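Local coordinates for protein bacterial leucyl aminopeptidase (PDB 6ESL) that probably cleaves amino-terminal residues, leucine among them, from peptides and proteins as a zinc-dependent aminopeptidase of the M28 family, at residues F47-V52 against Q89-L94; M297-D302 against D307-L312. One frame throughout, in Å; residues are numbered along the deposited sequence.

Contact 1 (F47-V52 against Q89-L94)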
loop_
_atom_site.group_PDB
_atom_site.type_symbol
_atom_site.label_atom_id
_atom_site.label_comp_id
_atom_site.label_asym_id
_atom_site.label_seq_id
_atom_site.Cartn_x
_atom_site.Cartn_y
_atom_site.Cartn_z
ATOM N N PHE B 47 4.884 5.000 23.482
ATOM C CA PHE B 47 3.578 4.977 24.188
ATOM C C PHE B 47 3.717 5.032 25.666
ATOM O O PHE B 47 4.719 4.526 26.260
ATOM C CB PHE B 47 2.721 3.693 23.925
ATOM C CG PHE B 47 2.354 3.448 22.512
ATOM C CD1 PHE B 47 1.309 4.135 21.927
ATOM C CD2 PHE B 47 3.029 2.499 21.766
ATOM C CE1 PHE B 47 0.981 3.925 20.612
ATOM C CE2 PHE B 47 2.710 2.249 20.440
ATOM C CZ PHE B 47 1.668 2.987 19.845
ATOM N N LYS B 48 2.708 5.631 26.284
ATOM C CA LYS B 48 2.429 5.423 27.689
ATOM C C LYS B 48 1.075 4.678 27.793
ATOM O O LYS B 48 0.196 4.909 26.998
ATOM C CB LYS B 48 2.281 6.725 28.456
ATOM C CG LYS B 48 3.587 7.521 28.465
ATOM C CD LYS B 48 3.589 8.636 29.449
ATOM C CE LYS B 48 4.893 9.412 29.238
ATOM N NZ LYS B 48 4.809 10.564 30.092
ATOM N N ILE B 49 0.911 3.857 28.818
ATOM C CA ILE B 49 -0.396 3.469 29.312
ATOM C C ILE B 49 -0.640 4.191 30.582
ATOM O O ILE B 49 0.099 4.066 31.608
ATOM C CB ILE B 49 -0.544 1.931 29.435
ATOM C CG1 ILE B 49 -0.449 1.332 28.079
ATOM C CG2 ILE B 49 -1.832 1.592 30.178
ATOM C CD1 ILE B 49 -0.269 -0.160 27.969
ATOM N N ILE B 50 -1.740 4.912 30.596
ATOM C CA ILE B 50 -2.075 5.711 31.715
ATOM C C ILE B 50 -3.400 5.272 32.324
ATOM O O ILE B 50 -4.212 4.639 31.647
ATOM C CB ILE B 50 -2.187 7.217 31.358
ATOM C CG1 ILE B 50 -3.324 7.514 30.343
ATOM C CG2 ILE B 50 -0.858 7.698 30.765
ATOM C CD1 ILE B 50 -3.628 8.985 30.247
ATOM N N ASP B 51 -3.562 5.590 33.582
ATOM C CA ASP B 51 -4.798 5.390 34.278
ATOM C C ASP B 51 -5.399 6.739 34.507
ATOM O O ASP B 51 -4.703 7.644 35.040
ATOM C CB ASP B 51 -4.492 4.743 35.689
ATOM C CG ASP B 51 -5.738 4.446 36.457
ATOM O OD1 ASP B 51 -6.257 5.335 37.129
ATOM O OD2 ASP B 51 -6.287 3.353 36.279
ATOM N N VAL B 52 -6.682 6.864 34.286
ATOM C CA VAL B 52 -7.368 8.110 34.503
ATOM C C VAL B 52 -8.773 7.862 34.961
ATOM O O VAL B 52 -9.256 6.792 34.830
ATOM C CB VAL B 52 -7.473 8.907 33.199
ATOM C CG1 VAL B 52 -6.104 9.198 32.669
ATOM C CG2 VAL B 52 -8.283 8.141 32.173
ATOM N N GLN B 89 1.882 -4.835 35.621
ATOM C CA GLN B 89 2.536 -5.981 34.971
ATOM C C GLN B 89 1.858 -6.223 33.648
ATOM O O GLN B 89 2.550 -6.320 32.639
ATOM C CB GLN B 89 2.455 -7.260 35.859
ATOM C CG GLN B 89 3.268 -7.193 37.176
ATOM C CD GLN B 89 3.132 -8.440 38.102
ATOM O OE1 GLN B 89 2.134 -9.149 38.042
ATOM N NE2 GLN B 89 4.128 -8.679 38.962
ATOM N N SER B 90 0.522 -6.344 33.660
ATOM C CA SER B 90 -0.292 -6.476 32.410
ATOM C C SER B 90 -0.040 -5.323 31.451
ATOM O O SER B 90 0.203 -5.545 30.251
ATOM C CB SER B 90 -1.796 -6.489 32.685
ATOM O OG SER B 90 -2.228 -5.291 33.226
ATOM N N ALA B 91 -0.060 -4.105 32.014
ATOM C CA ALA B 91 0.191 -2.876 31.232
ATOM C C ALA B 91 1.575 -2.925 30.591
ATOM O O ALA B 91 1.644 -2.824 29.366
ATOM C CB ALA B 91 -0.044 -1.620 32.061
ATOM N N GLN B 92 2.656 -3.172 31.368
ATOM C CA GLN B 92 4.024 -3.324 30.764
ATOM C C GLN B 92 4.108 -4.481 29.739
ATOM O O GLN B 92 4.748 -4.375 28.650
ATOM C CB GLN B 92 5.122 -3.468 31.879
ATOM C CG GLN B 92 5.895 -2.174 32.325
ATOM C CD GLN B 92 6.815 -1.606 31.176
ATOM O OE1 GLN B 92 7.552 -2.352 30.516
ATOM N NE2 GLN B 92 6.760 -0.297 30.946
ATOM N N LYS B 93 3.438 -5.582 30.063
ATOM C CA LYS B 93 3.406 -6.735 29.140
ATOM C C LYS B 93 2.677 -6.408 27.847
ATOM O O LYS B 93 3.094 -6.830 26.763
ATOM C CB LYS B 93 2.775 -7.974 29.808
ATOM C CG LYS B 93 3.609 -8.556 30.958
ATOM C CD LYS B 93 2.990 -9.777 31.656
ATOM C CE LYS B 93 3.919 -10.304 32.784
ATOM N NZ LYS B 93 3.307 -11.465 33.469
ATOM N N LEU B 94 1.598 -5.632 27.971
ATOM C CA LEU B 94 0.853 -5.171 26.808
ATOM C C LEU B 94 1.716 -4.367 25.878
ATOM O O LEU B 94 1.668 -4.574 24.691
ATOM C CB LEU B 94 -0.363 -4.366 27.252
ATOM C CG LEU B 94 -1.440 -4.182 26.205
ATOM C CD1 LEU B 94 -1.909 -5.493 25.559
ATOM C CD2 LEU B 94 -2.566 -3.493 26.960
#
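I49 is the one side chain that strand 47-52 sends to helix 89-94, and its two branches divide the work. CG2 lies against the methyl group of A91, with I49 CG2 to A91 CB at 4.1 Å. The other branch, CG1, sits beside the backbone N (chi1 -64°); a nearly extended second torsion (167°) carries its terminal methyl out to the helix backbone, bringing I49 CD1 to 3.6 Å from A91 O. No hydrogen bond links the two segments, and the packing is purely van der Waals. A91 is also the helix residue whose CA is nearest to I49 CA, at 6.7 Å, consistent with its small side chain. Strand 47-53 belongs to an antiparallel four-stranded sheet in the N-terminal part of the chain, distant from the zinc-binding part, where it runs between 39-43 and 21-27; helix 88-94 lies over one face. L41 on strand 39-43 also touches A91, while Q25 on strand 21-27 and L95 just beyond the helix touch I49. One turn on from A91 the packing slackens: L94 is partly exposed and meets I49 almost at right angles, L94 CD2 being 4.2 Å from I49 CD1. Q89 and K93 lie on the solvent side of the helix. Q92 is likewise exposed, although its NE2 makes a weak hydrogen bond to E43 O, at the end of the edge strand.

Contact 2 (M297-D302 against D307-L312)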
loop_
_atom_site.group_PDB
_atom_site.type_symbol
_atom_site.label_atom_id
_atom_site.label_comp_id
_atom_site.label_asym_id
_atom_site.label_seq_id
_atom_site.Cartn_x
_atom_site.Cartn_y
_atom_site.Cartn_z
ATOM N N MET B 297 -0.855 0.292 -16.199
ATOM C CA MET B 297 0.457 0.157 -15.620
ATOM C C MET B 297 0.296 -0.408 -14.208
ATOM O O MET B 297 -0.637 -0.098 -13.538
ATOM C CB MET B 297 1.212 1.526 -15.629
ATOM C CG MET B 297 1.452 2.032 -17.075
ATOM S SD MET B 297 1.916 3.808 -17.109
ATOM C CE MET B 297 3.619 3.595 -16.715
ATOM N N TRP B 298 1.235 -1.241 -13.791
ATOM C CA TRP B 298 1.135 -2.065 -12.588
ATOM C C TRP B 298 2.101 -1.565 -11.525
ATOM O O TRP B 298 3.259 -1.355 -11.804
ATOM C CB TRP B 298 1.387 -3.531 -12.961
ATOM C CG TRP B 298 0.296 -4.073 -13.789
ATOM C CD1 TRP B 298 0.185 -3.964 -15.190
ATOM C CD2 TRP B 298 -0.852 -4.841 -13.370
ATOM N NE1 TRP B 298 -0.956 -4.596 -15.601
ATOM C CE2 TRP B 298 -1.582 -5.176 -14.528
ATOM C CE3 TRP B 298 -1.283 -5.353 -12.151
ATOM C CZ2 TRP B 298 -2.742 -5.896 -14.493
ATOM C CZ3 TRP B 298 -2.456 -6.153 -12.133
ATOM C CH2 TRP B 298 -3.145 -6.411 -13.286
ATOM N N VAL B 299 1.628 -1.412 -10.291
ATOM C CA VAL B 299 2.453 -1.030 -9.185
ATOM C C VAL B 299 2.633 -2.265 -8.342
ATOM O O VAL B 299 1.608 -2.878 -7.871
ATOM C CB VAL B 299 1.796 0.157 -8.405
ATOM C CG1 VAL B 299 2.559 0.531 -7.145
ATOM C CG2 VAL B 299 1.794 1.408 -9.260
ATOM N N PHE B 300 3.890 -2.648 -8.105
ATOM C CA PHE B 300 4.236 -3.813 -7.333
ATOM C C PHE B 300 4.285 -3.488 -5.835
ATOM O O PHE B 300 4.841 -2.527 -5.407
ATOM C CB PHE B 300 5.469 -4.561 -7.840
ATOM C CG PHE B 300 5.139 -5.423 -8.993
ATOM C CD1 PHE B 300 4.735 -4.839 -10.214
ATOM C CD2 PHE B 300 4.923 -6.777 -8.849
ATOM C CE1 PHE B 300 4.240 -5.617 -11.289
ATOM C CE2 PHE B 300 4.424 -7.575 -9.923
ATOM C CZ PHE B 300 4.166 -7.001 -11.155
ATOM N N THR B 301 3.512 -4.270 -5.095
ATOM C CA THR B 301 3.345 -4.075 -3.664
ATOM C C THR B 301 4.254 -4.879 -2.728
ATOM O O THR B 301 4.213 -4.669 -1.514
ATOM C CB THR B 301 1.869 -4.279 -3.287
ATOM O OG1 THR B 301 1.513 -5.651 -3.490
ATOM C CG2 THR B 301 0.984 -3.406 -4.172
ATOM N N ASP B 302 5.064 -5.788 -3.270
ATOM C CA ASP B 302 5.985 -6.557 -2.422
ATOM C C ASP B 302 7.400 -5.947 -2.588
ATOM O O ASP B 302 7.819 -5.608 -3.704
ATOM C CB ASP B 302 5.874 -8.063 -2.509
ATOM C CG ASP B 302 6.328 -8.595 -3.806
ATOM O OD1 ASP B 302 6.462 -7.803 -4.760
ATOM O OD2 ASP B 302 6.546 -9.818 -3.865
ATOM N N ASP B 307 3.987 4.272 0.890
ATOM C CA ASP B 307 3.680 5.629 0.471
ATOM C C ASP B 307 4.243 5.988 -0.896
ATOM O O ASP B 307 3.606 6.636 -1.677
ATOM C CB ASP B 307 4.127 6.676 1.495
ATOM C CG ASP B 307 3.307 6.644 2.769
ATOM O OD1 ASP B 307 2.217 6.033 2.798
ATOM O OD2 ASP B 307 3.765 7.248 3.757
ATOM N N LEU B 308 5.480 5.555 -1.193
ATOM C CA LEU B 308 6.040 5.920 -2.518
ATOM C C LEU B 308 5.270 5.221 -3.653
ATOM O O LEU B 308 5.042 5.811 -4.712
ATOM C CB LEU B 308 7.537 5.585 -2.555
ATOM C CG LEU B 308 8.274 6.090 -3.814
ATOM C CD1 LEU B 308 8.289 7.587 -3.847
ATOM C CD2 LEU B 308 9.691 5.530 -3.840
ATOM N N SER B 309 4.833 3.994 -3.406
ATOM C CA SER B 309 4.044 3.190 -4.361
ATOM C C SER B 309 2.711 3.833 -4.648
ATOM O O SER B 309 2.311 4.042 -5.837
ATOM C CB SER B 309 3.856 1.758 -3.902
ATOM O OG SER B 309 5.091 1.099 -3.651
ATOM N N ASN B 310 2.054 4.259 -3.590
ATOM C CA ASN B 310 0.815 5.073 -3.757
ATOM C C ASN B 310 1.043 6.351 -4.526
ATOM O O ASN B 310 0.225 6.717 -5.358
ATOM C CB ASN B 310 0.180 5.439 -2.397
ATOM C CG ASN B 310 -0.403 4.222 -1.641
ATOM O OD1 ASN B 310 -0.730 3.182 -2.243
ATOM N ND2 ASN B 310 -0.642 4.411 -0.303
ATOM N N TYR B 311 2.149 7.021 -4.269
ATOM C CA TYR B 311 2.485 8.198 -5.032
ATOM C C TYR B 311 2.674 7.897 -6.568
ATOM O O TYR B 311 2.192 8.630 -7.420
ATOM C CB TYR B 311 3.756 8.865 -4.475
ATOM C CG TYR B 311 4.073 10.145 -5.113
ATOM C CD1 TYR B 311 3.191 11.224 -5.034
ATOM C CD2 TYR B 311 5.299 10.340 -5.763
ATOM C CE1 TYR B 311 3.525 12.454 -5.625
ATOM C CE2 TYR B 311 5.618 11.515 -6.386
ATOM C CZ TYR B 311 4.764 12.585 -6.298
ATOM O OH TYR B 311 5.089 13.777 -6.897
ATOM N N LEU B 312 3.350 6.803 -6.875
ATOM C CA LEU B 312 3.405 6.391 -8.281
ATOM C C LEU B 312 2.015 6.211 -8.887
ATOM O O LEU B 312 1.796 6.583 -9.971
ATOM C CB LEU B 312 4.159 5.048 -8.479
ATOM C CG LEU B 312 5.625 4.980 -8.315
ATOM C CD1 LEU B 312 6.020 3.604 -8.919
ATOM C CD2 LEU B 312 6.392 6.082 -8.967
HETATM O O HOH W 1 5.865 -0.002 -6.124
#
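V299 meets helix 307-312 with both of its methyl groups, each directed at a different turn. With chi1 at 175°, CG1 stands anti to the backbone N and reaches the S309 turn: V299 CG1 lies 3.7 Å from S309 CB and 3.8 Å from S309 O. The second methyl, beside the backbone N, makes a looser contact one turn further along, where V299 CG2 is 4.4 Å from L312 CB. S309 thus offers its methylene carbon to the valine, while its hydroxyl, held beside its own backbone N (chi1 -56°), bonds back to the carbonyl oxygen of D305 in the preceding turn. That hydroxyl and the main chain of F300 are too far apart to bond directly, S309 OG being 4.0 Å from F300 O, but a water spans the gap. The water donates to F300 O at 2.8 Å and to S309 OG at the same distance; F300 O also bonds to the hydroxyl of T304. The phenyl group of F300 leaves on the other side of the strand and packs against F348. Strand and helix run antiparallel, their axes 8.8 Å apart, as the first two elements of a beta-alpha-beta unit that ends in strand 324-327. Strand 297-300 is flanked by 324-327 and 346-350, and L312 reaches A347 and P349 of the latter and F386 of helix 373-391.

How the contacts relate
Both contacts set a helix on a strand through one buried branched aliphatic residue, yet they share no element: their centres are 37 Å apart, with nearest atoms about 17 Å from each other. Contact 1 is peripheral, in the N-terminal antiparallel sheet, where helix and strand are joined by apolar packing alone and the far side of the helix is solvated. Contact 2 lies close to the centre of the folded chain, in the mixed sheet of the zinc-binding M28 part, and all its touching residues are buried; there a bridging water supplements the apolar packing. The second subunit approaches both: its Y331 ring meets that of F47 at about 50°, and its R328 forms a salt bridge with D307.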